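Local atomic coordinates of D-3-phosphoglycerate dehydrogenase-related protein (Vibrio cholerae, PDB entry 4S1V), a protein that probably catalyses the NAD-dependent oxidation of 3-phosphoglycerate or a related 2-hydroxyacid, as a member of the D-isomer-specific 2-hydroxyacid dehydrogenase family. Residues A5-Y10 with E43-F48; N82-P87 with V94-G99; Q223-M228 with S245-S250. One frame throughout, in Å; residues are numbered along the deposited sequence.

Interaction 1: residues A5-Y10 with E43-F48; sequences AILDDY and ERLKPF
F48 lays one face of its ring over the methyl group of A5 in a well-centred CH-pi contact: A5 CB lies 3.5 Å from the centroid of the F48 ring and only 5° off its normal. The backbone of A5 joins in, since A5 N comes within 3.5 Å of F48 CD1. L45 supplies the second half of the contact through a single branch. L45 CD2 meets L7 CD2 tip to tip at 3.8 Å and lies 4.0 Å from A5 CB; this methyl bridges two residues of the other segment. In both leucines CG stands anti to the carbonyl carbon and chi2 (177° in L7, 175° in L45) extends CD1, leaving CD2 as the branch turned to the other leucine. A type I turn, closed by the hydrogen bond from F48 N to L45 O (3.0 Å), links leucine and ring; L45 CA sits in plane at the edge of that ring. All four touching residues are buried, and 201 Å² is buried, both sides summed. F48 also makes a cation-pi contact with K3. Helix 38-45 links strands 27-30 and 50-53, while strand 3-6 hydrogen-bonds between them through A5 and I6. The contact thus packs a crossover helix, with the turn after it, onto the middle strand of the three and the loop that follows it, as in the flavodoxin-like substrate domain of this dehydrogenase family.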
loop_
_atom_site.group_PDB
_atom_site.type_symbol
_atom_site.label_atom_id
_atom_site.label_comp_id
_atom_site.label_asym_id
_atom_site.label_seq_id
_atom_site.Cartn_x
_atom_site.Cartn_y
_atom_site.Cartn_z
ATOM N N ALA C 5 -24.771 -25.741 -27.996
ATOM C CA ALA C 5 -24.023 -24.619 -27.435
ATOM C C ALA C 5 -23.854 -24.734 -25.916
ATOM O O ALA C 5 -24.810 -25.026 -25.190
ATOM C CB ALA C 5 -24.677 -23.293 -27.804
ATOM N N ILE C 6 -22.627 -24.510 -25.447
ATOM C CA ILE C 6 -22.351 -24.425 -24.015
ATOM C C ILE C 6 -22.035 -22.973 -23.687
ATOM O O ILE C 6 -21.086 -22.401 -24.233
ATOM C CB ILE C 6 -21.184 -25.336 -23.572
ATOM C CG1 ILE C 6 -21.418 -26.780 -24.026
ATOM C CG2 ILE C 6 -21.015 -25.286 -22.056
ATOM C CD1 ILE C 6 -20.298 -27.729 -23.650
ATOM N N LEU C 7 -22.838 -22.378 -22.808
ATOM C CA LEU C 7 -22.676 -20.965 -22.454
ATOM C C LEU C 7 -21.732 -20.721 -21.262
ATOM O O LEU C 7 -21.534 -21.595 -20.414
ATOM C CB LEU C 7 -24.039 -20.313 -22.189
ATOM C CG LEU C 7 -25.061 -20.187 -23.324
ATOM C CD1 LEU C 7 -26.356 -19.573 -22.801
ATOM C CD2 LEU C 7 -24.508 -19.352 -24.478
ATOM N N ASP C 8 -21.128 -19.537 -21.244
ATOM C CA ASP C 8 -20.452 -18.988 -20.056
ATOM C C ASP C 8 -19.256 -19.769 -19.471
ATOM O O ASP C 8 -19.020 -19.705 -18.264
ATOM C CB ASP C 8 -21.482 -18.700 -18.953
ATOM C CG ASP C 8 -22.622 -17.816 -19.429
ATOM O OD1 ASP C 8 -22.362 -16.703 -19.932
ATOM O OD2 ASP C 8 -23.786 -18.230 -19.291
ATOM N N ASP C 9 -18.498 -20.476 -20.309
ATOM C CA ASP C 9 -17.286 -21.167 -19.839
ATOM C C ASP C 9 -16.085 -20.218 -19.883
ATOM O O ASP C 9 -15.256 -20.294 -20.796
ATOM C CB ASP C 9 -17.036 -22.446 -20.656
ATOM C CG ASP C 9 -15.775 -23.209 -20.225
ATOM O OD1 ASP C 9 -15.221 -22.956 -19.137
ATOM O OD2 ASP C 9 -15.329 -24.081 -20.993
ATOM N N TYR C 10 -15.986 -19.342 -18.880
ATOM C CA TYR C 10 -15.026 -18.221 -18.911
ATOM C C TYR C 10 -13.541 -18.592 -19.072
ATOM O O TYR C 10 -12.760 -17.827 -19.646
ATOM C CB TYR C 10 -15.207 -17.307 -17.691
ATOM C CG TYR C 10 -16.642 -16.970 -17.370
ATOM C CD1 TYR C 10 -17.462 -16.350 -18.310
ATOM C CD2 TYR C 10 -17.175 -17.255 -16.112
ATOM C CE1 TYR C 10 -18.781 -16.037 -18.020
ATOM C CE2 TYR C 10 -18.491 -16.942 -15.805
ATOM C CZ TYR C 10 -19.292 -16.336 -16.764
ATOM O OH TYR C 10 -20.597 -16.032 -16.467
ATOM N N GLU C 43 -28.938 -13.743 -31.647
ATOM C CA GLU C 43 -28.206 -13.843 -32.911
ATOM C C GLU C 43 -27.146 -14.939 -32.871
ATOM O O GLU C 43 -26.888 -15.593 -33.880
ATOM C CB GLU C 43 -27.591 -12.495 -33.313
ATOM C CG GLU C 43 -28.613 -11.410 -33.656
ATOM C CD GLU C 43 -29.718 -11.896 -34.585
ATOM O OE1 GLU C 43 -29.405 -12.376 -35.697
ATOM O OE2 GLU C 43 -30.905 -11.799 -34.203
ATOM N N ARG C 44 -26.549 -15.140 -31.701
ATOM C CA ARG C 44 -25.515 -16.157 -31.512
ATOM C C ARG C 44 -26.093 -17.582 -31.453
ATOM O O ARG C 44 -25.515 -18.517 -32.016
ATOM C CB ARG C 44 -24.695 -15.829 -30.259
ATOM C CG ARG C 44 -23.824 -16.948 -29.715
ATOM C CD ARG C 44 -23.106 -16.522 -28.440
ATOM N NE ARG C 44 -22.082 -15.507 -28.691
ATOM C CZ ARG C 44 -21.284 -14.990 -27.761
ATOM N NH1 ARG C 44 -21.375 -15.387 -26.495
ATOM N NH2 ARG C 44 -20.385 -14.073 -28.098
ATOM N N LEU C 45 -27.245 -17.731 -30.801
ATOM C CA LEU C 45 -27.810 -19.054 -30.512
ATOM C C LEU C 45 -28.831 -19.585 -31.528
ATOM O O LEU C 45 -29.313 -20.715 -31.383
ATOM C CB LEU C 45 -28.412 -19.080 -29.094
ATOM C CG LEU C 45 -27.489 -18.726 -27.918
ATOM C CD1 LEU C 45 -28.261 -18.682 -26.604
ATOM C CD2 LEU C 45 -26.307 -19.677 -27.825
ATOM N N LYS C 46 -29.155 -18.787 -32.549
ATOM C CA LYS C 46 -30.162 -19.187 -33.543
ATOM C C LYS C 46 -30.024 -20.627 -34.076
ATOM O O LYS C 46 -30.996 -21.382 -34.018
ATOM C CB LYS C 46 -30.278 -18.182 -34.698
ATOM C CG LYS C 46 -31.258 -17.061 -34.414
ATOM C CD LYS C 46 -32.094 -16.713 -35.630
ATOM C CE LYS C 46 -32.983 -15.502 -35.359
ATOM N NZ LYS C 46 -34.063 -15.745 -34.356
ATOM N N PRO C 47 -28.823 -21.016 -34.565
ATOM C CA PRO C 47 -28.703 -22.339 -35.200
ATOM C C PRO C 47 -28.678 -23.531 -34.227
ATOM O O PRO C 47 -28.592 -24.681 -34.669
ATOM C CB PRO C 47 -27.364 -22.247 -35.935
ATOM C CG PRO C 47 -26.558 -21.318 -35.100
ATOM C CD PRO C 47 -27.535 -20.291 -34.587
ATOM N N PHE C 48 -28.752 -23.269 -32.924
ATOM C CA PHE C 48 -28.587 -24.340 -31.940
ATOM C C PHE C 48 -29.885 -25.030 -31.544
ATOM O O PHE C 48 -30.928 -24.395 -31.407
ATOM C CB PHE C 48 -27.822 -23.842 -30.716
ATOM C CG PHE C 48 -26.379 -23.539 -30.998
ATOM C CD1 PHE C 48 -25.463 -24.568 -31.175
ATOM C CD2 PHE C 48 -25.939 -22.224 -31.103
ATOM C CE1 PHE C 48 -24.131 -24.287 -31.440
ATOM C CE2 PHE C 48 -24.610 -21.938 -31.367
ATOM C CZ PHE C 48 -23.706 -22.968 -31.536
#

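Interaction 2: residues N82-P87 with V94-G99; sequences NHIDVP and VTVLEG
I84 and V86 reach V96 from two directions, and the whole exchange between the segments is apolar. The tip of I84 does the touching: I84 CD1 lies 4.1 Å from V96 CG2 and also 4.1 Å from V96 CG1, so it rests against both methyls of the valine. The extended I84 chain (chi1 -166°, chi2 172°) carries CD1 that far from the backbone. V86 meets V96 at a slant, with V86 CG2 4.0 Å from V96 CG1 and V86 CG1 4.2 Å from V96 CB. Within its own segment I84 also leans on H83, I84 CG2 lying 3.7 Å above the H83 ring plane, displaced toward the rim. These spacings, with 140 Å² buried in total over both sides, describe a modest van der Waals contact near the protein surface.

Polar bonds lie within or beside each segment, not across the contact. D85 occupies the N-cap of helix 86-91, its OD1 accepting from L88 N and so capping the helix whose first residue is V86. E98 OE1 accepts from V80 N, tying segment 94-99 to the loop before the helix, where V80 also packs on V86 and V96.

Strand 73-76, helix 86-91 and strand 95-98 form a beta-alpha-beta unit, and this contact joins the start of its helix, and the loop leading into it, to its second strand. Strand 95-98, outermost in the five-stranded parallel sheet of this chain, hydrogen-bonds to strand 73-76 through T95 and L97, whose side chains touch helix 294-312.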
loop_
_atom_site.group_PDB
_atom_site.type_symbol
_atom_site.label_atom_id
_atom_site.label_comp_id
_atom_site.label_asym_id
_atom_site.label_seq_id
_atom_site.Cartn_x
_atom_site.Cartn_y
_atom_site.Cartn_z
ATOM N N ASN C 82 -33.641 -20.011 -9.845
ATOM C CA ASN C 82 -34.138 -18.687 -10.201
ATOM C C ASN C 82 -33.898 -18.160 -11.622
ATOM O O ASN C 82 -34.603 -17.274 -12.078
ATOM C CB ASN C 82 -33.639 -17.674 -9.157
ATOM C CG ASN C 82 -34.095 -18.018 -7.748
ATOM O OD1 ASN C 82 -35.294 -18.092 -7.469
ATOM N ND2 ASN C 82 -33.142 -18.237 -6.853
ATOM N N HIS C 83 -32.911 -18.715 -12.316
ATOM C CA HIS C 83 -32.498 -18.207 -13.625
ATOM C C HIS C 83 -33.309 -18.775 -14.769
ATOM O O HIS C 83 -33.137 -18.348 -15.921
ATOM C CB HIS C 83 -31.025 -18.531 -13.849
ATOM C CG HIS C 83 -30.775 -19.999 -14.063
ATOM N ND1 HIS C 83 -30.928 -20.906 -13.080
ATOM C CD2 HIS C 83 -30.433 -20.709 -15.211
ATOM C CE1 HIS C 83 -30.672 -22.135 -13.569
ATOM N NE2 HIS C 83 -30.369 -22.011 -14.875
ATOM N N ILE C 84 -34.186 -19.738 -14.472
ATOM C CA ILE C 84 -34.939 -20.460 -15.504
ATOM C C ILE C 84 -36.381 -20.793 -15.068
ATOM O O ILE C 84 -36.629 -21.122 -13.908
ATOM C CB ILE C 84 -34.171 -21.724 -15.986
ATOM C CG1 ILE C 84 -34.772 -22.279 -17.288
ATOM C CG2 ILE C 84 -34.092 -22.782 -14.889
ATOM C CD1 ILE C 84 -33.973 -23.405 -17.926
ATOM N N ASP C 85 -37.319 -20.693 -16.006
ATOM C CA ASP C 85 -38.742 -20.898 -15.729
ATOM C C ASP C 85 -39.252 -22.080 -16.550
ATOM O O ASP C 85 -39.630 -21.926 -17.720
ATOM C CB ASP C 85 -39.524 -19.621 -16.067
ATOM C CG ASP C 85 -41.001 -19.696 -15.677
ATOM O OD1 ASP C 85 -41.597 -20.798 -15.659
ATOM O OD2 ASP C 85 -41.575 -18.620 -15.402
ATOM N N VAL C 86 -39.265 -23.255 -15.927
ATOM C CA VAL C 86 -39.495 -24.517 -16.651
ATOM C C VAL C 86 -40.881 -24.592 -17.314
ATOM O O VAL C 86 -40.972 -24.992 -18.477
ATOM C CB VAL C 86 -39.184 -25.753 -15.775
ATOM C CG1 VAL C 86 -39.487 -27.052 -16.510
ATOM C CG2 VAL C 86 -37.728 -25.724 -15.343
ATOM N N PRO C 87 -41.957 -24.202 -16.591
ATOM C CA PRO C 87 -43.241 -24.116 -17.288
ATOM C C PRO C 87 -43.170 -23.260 -18.563
ATOM O O PRO C 87 -43.681 -23.678 -19.604
ATOM C CB PRO C 87 -44.159 -23.488 -16.238
ATOM C CG PRO C 87 -43.617 -24.012 -14.948
ATOM C CD PRO C 87 -42.121 -24.022 -15.135
ATOM N N VAL C 94 -39.742 -26.204 -25.394
ATOM C CA VAL C 94 -38.374 -26.524 -24.996
ATOM C C VAL C 94 -38.372 -27.437 -23.783
ATOM O O VAL C 94 -38.921 -27.092 -22.734
ATOM C CB VAL C 94 -37.519 -25.266 -24.748
ATOM C CG1 VAL C 94 -36.094 -25.658 -24.370
ATOM C CG2 VAL C 94 -37.520 -24.372 -25.983
ATOM N N THR C 95 -37.788 -28.618 -23.965
ATOM C CA THR C 95 -37.559 -29.564 -22.879
ATOM C C THR C 95 -36.420 -29.049 -22.004
ATOM O O THR C 95 -35.369 -28.645 -22.513
ATOM C CB THR C 95 -37.198 -30.969 -23.415
ATOM O OG1 THR C 95 -38.176 -31.379 -24.371
ATOM C CG2 THR C 95 -37.157 -32.014 -22.285
ATOM N N VAL C 96 -36.650 -29.050 -20.693
ATOM C CA VAL C 96 -35.611 -28.739 -19.716
ATOM C C VAL C 96 -35.280 -29.986 -18.901
ATOM O O VAL C 96 -36.131 -30.519 -18.191
ATOM C CB VAL C 96 -36.032 -27.590 -18.777
ATOM C CG1 VAL C 96 -34.981 -27.356 -17.695
ATOM C CG2 VAL C 96 -36.254 -26.316 -19.577
ATOM N N LEU C 97 -34.043 -30.451 -19.020
ATOM C CA LEU C 97 -33.569 -31.574 -18.212
ATOM C C LEU C 97 -32.539 -31.088 -17.189
ATOM O O LEU C 97 -31.710 -30.224 -17.491
ATOM C CB LEU C 97 -32.980 -32.678 -19.104
ATOM C CG LEU C 97 -33.922 -33.388 -20.094
ATOM C CD1 LEU C 97 -33.149 -34.262 -21.083
ATOM C CD2 LEU C 97 -34.958 -34.225 -19.354
ATOM N N GLU C 98 -32.597 -31.641 -15.979
ATOM C CA GLU C 98 -31.646 -31.250 -14.943
ATOM C C GLU C 98 -30.665 -32.344 -14.548
ATOM O O GLU C 98 -30.979 -33.539 -14.636
ATOM C CB GLU C 98 -32.331 -30.615 -13.724
ATOM C CG GLU C 98 -33.442 -31.408 -13.058
ATOM C CD GLU C 98 -33.995 -30.698 -11.824
ATOM O OE1 GLU C 98 -33.781 -29.476 -11.674
ATOM O OE2 GLU C 98 -34.647 -31.362 -10.994
ATOM N N GLY C 99 -29.478 -31.924 -14.123
ATOM C CA GLY C 99 -28.427 -32.848 -13.733
ATOM C C GLY C 99 -28.300 -33.009 -12.228
ATOM O O GLY C 99 -29.289 -32.930 -11.484
#

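Interaction 3: residues Q223-M228 with S245-S250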
loop_
_atom_site.group_PDB
_atom_site.type_symbol
_atom_site.label_atom_id
_atom_site.label_comp_id
_atom_site.label_asym_id
_atom_site.label_seq_id
_atom_site.Cartn_x
_atom_site.Cartn_y
_atom_site.Cartn_z
ATOM N N GLN C 223 -29.778 -4.142 9.939
ATOM C CA GLN C 223 -29.826 -4.189 11.401
ATOM C C GLN C 223 -29.176 -5.467 11.954
ATOM O O GLN C 223 -28.475 -5.423 12.958
ATOM C CB GLN C 223 -31.270 -4.009 11.904
ATOM C CG GLN C 223 -31.861 -2.616 11.642
ATOM C CD GLN C 223 -32.553 -2.455 10.275
ATOM O OE1 GLN C 223 -32.158 -3.057 9.260
ATOM N NE2 GLN C 223 -33.590 -1.618 10.246
ATOM N N ASP C 224 -29.388 -6.595 11.278
ATOM C CA ASP C 224 -28.724 -7.853 11.632
ATOM C C ASP C 224 -27.199 -7.730 11.542
ATOM O O ASP C 224 -26.490 -8.144 12.455
ATOM C CB ASP C 224 -29.197 -9.003 10.737
ATOM C CG ASP C 224 -30.679 -9.321 10.900
ATOM O OD1 ASP C 224 -31.241 -9.096 11.997
ATOM O OD2 ASP C 224 -31.272 -9.820 9.917
ATOM N N LEU C 225 -26.699 -7.170 10.438
ATOM C CA LEU C 225 -25.258 -6.945 10.289
ATOM C C LEU C 225 -24.709 -6.034 11.385
ATOM O O LEU C 225 -23.631 -6.294 11.928
ATOM C CB LEU C 225 -24.919 -6.372 8.912
ATOM C CG LEU C 225 -25.305 -7.191 7.680
ATOM C CD1 LEU C 225 -24.926 -6.432 6.422
ATOM C CD2 LEU C 225 -24.665 -8.579 7.685
ATOM N N LEU C 226 -25.460 -4.984 11.721
ATOM C CA LEU C 226 -25.010 -3.991 12.711
ATOM C C LEU C 226 -24.953 -4.543 14.135
ATOM O O LEU C 226 -24.231 -4.011 14.983
ATOM C CB LEU C 226 -25.879 -2.728 12.659
ATOM C CG LEU C 226 -25.713 -1.852 11.411
ATOM C CD1 LEU C 226 -26.916 -0.936 11.232
ATOM C CD2 LEU C 226 -24.413 -1.061 11.476
ATOM N N ALA C 227 -25.702 -5.617 14.379
ATOM C CA ALA C 227 -25.720 -6.283 15.676
ATOM C C ALA C 227 -24.550 -7.250 15.854
ATOM O O ALA C 227 -24.448 -7.911 16.887
ATOM C CB ALA C 227 -27.048 -7.005 15.885
ATOM N N MET C 228 -23.668 -7.329 14.855
ATOM C CA MET C 228 -22.542 -8.267 14.909
ATOM C C MET C 228 -21.374 -7.690 15.711
ATOM O O MET C 228 -21.289 -6.476 15.898
ATOM C CB MET C 228 -22.089 -8.670 13.495
ATOM C CG MET C 228 -23.041 -9.640 12.794
ATOM S SD MET C 228 -22.616 -10.073 11.093
ATOM C CE MET C 228 -21.200 -11.138 11.368
ATOM N N SER C 245 -30.428 -5.311 0.147
ATOM C CA SER C 245 -29.670 -4.664 -0.925
ATOM C C SER C 245 -28.800 -3.506 -0.448
ATOM O O SER C 245 -29.296 -2.561 0.166
ATOM C CB SER C 245 -30.616 -4.181 -2.030
ATOM O OG SER C 245 -29.917 -3.370 -2.957
ATOM N N GLY C 246 -27.501 -3.603 -0.726
ATOM C CA GLY C 246 -26.531 -2.567 -0.374
ATOM C C GLY C 246 -26.033 -2.602 1.065
ATOM O O GLY C 246 -25.047 -1.941 1.404
ATOM N N ALA C 247 -26.716 -3.366 1.915
ATOM C CA ALA C 247 -26.459 -3.327 3.355
ATOM C C ALA C 247 -25.051 -3.794 3.719
ATOM O O ALA C 247 -24.407 -3.189 4.583
ATOM C CB ALA C 247 -27.508 -4.130 4.113
ATOM N N LEU C 248 -24.571 -4.855 3.062
ATOM C CA LEU C 248 -23.225 -5.352 3.339
ATOM C C LEU C 248 -22.156 -4.305 3.032
ATOM O O LEU C 248 -21.260 -4.061 3.860
ATOM C CB LEU C 248 -22.911 -6.647 2.580
ATOM C CG LEU C 248 -21.535 -7.275 2.930
ATOM C CD1 LEU C 248 -21.401 -7.659 4.401
ATOM C CD2 LEU C 248 -21.221 -8.475 2.045
ATOM N N TYR C 249 -22.240 -3.701 1.847
ATOM C CA TYR C 249 -21.261 -2.673 1.481
ATOM C C TYR C 249 -21.283 -1.517 2.479
ATOM O O TYR C 249 -20.241 -1.100 2.977
ATOM C CB TYR C 249 -21.440 -2.122 0.053
ATOM C CG TYR C 249 -20.550 -0.909 -0.135
ATOM C CD1 TYR C 249 -19.187 -1.067 -0.379
ATOM C CD2 TYR C 249 -21.046 0.387 0.034
ATOM C CE1 TYR C 249 -18.350 0.026 -0.501
ATOM C CE2 TYR C 249 -20.212 1.493 -0.072
ATOM C CZ TYR C 249 -18.866 1.304 -0.339
ATOM O OH TYR C 249 -18.017 2.372 -0.460
ATOM N N SER C 250 -22.474 -0.998 2.754
ATOM C CA SER C 250 -22.620 0.151 3.647
ATOM C C SER C 250 -21.958 -0.124 5.000
ATOM O O SER C 250 -21.239 0.731 5.523
ATOM C CB SER C 250 -24.098 0.509 3.817
ATOM O OG SER C 250 -24.246 1.680 4.613
#
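L225 O is gripped by two donors, M228 N at 3.1 Å and NH1 of R258, which together fasten the end of helix 222-226 while the L225 side chain crosses to A247 and L248. The setting is the Rossmann-type nucleotide-binding domain, where helices 222-226 and 247-254 precede and follow strand 233-236 in the chain, and L225 and L248 both pack on F234 of that strand. L225 alone reaches over from its segment. With CG anti to the carbonyl carbon (chi1 -59°) and the chain extended beyond it, its CD1 methyl is presented to the first turn of the other helix, just past the N-cap G246. That glycine has a positive phi of 82°, and its O receives S250 N at 3.1 Å. Only 105 Å² is buried, but all three touching residues lie in the interior. S250 OG is a further shared polar atom, hydrogen-bonded to K222 NZ and to T29 OG1 of a third subunit, so this helix faces both its own domain and the assembly. The closest approach falls on backbone: L225 CD1 lies 3.7 Å from both L248 CA and L248 N, whereas the nearest side-chain carbons, A247 CB and L248 CD1, are each 4.2 Å from that same methyl.

How the interactions relate
Interactions 1 and 2 belong to one five-stranded parallel sheet, with centres about 16 Å apart and nearest atoms about 8 Å apart; one packs on strand 3-6, the other on the outermost strand 95-98. Interaction 3 lies in the NAD-binding domain, its centre about 38 Å from that of interaction 1, on the opposite side of the chain's centre, and about 34 Å from that of interaction 2. In this family the active site probably lies in the cleft between the two domains. Across the subunit interface Y249 and S250 of interaction 3 meet V28 to N32 of a third subunit; within its own chain strand 27-30 lies beside strand 3-6 and is touched by F48 of interaction 1.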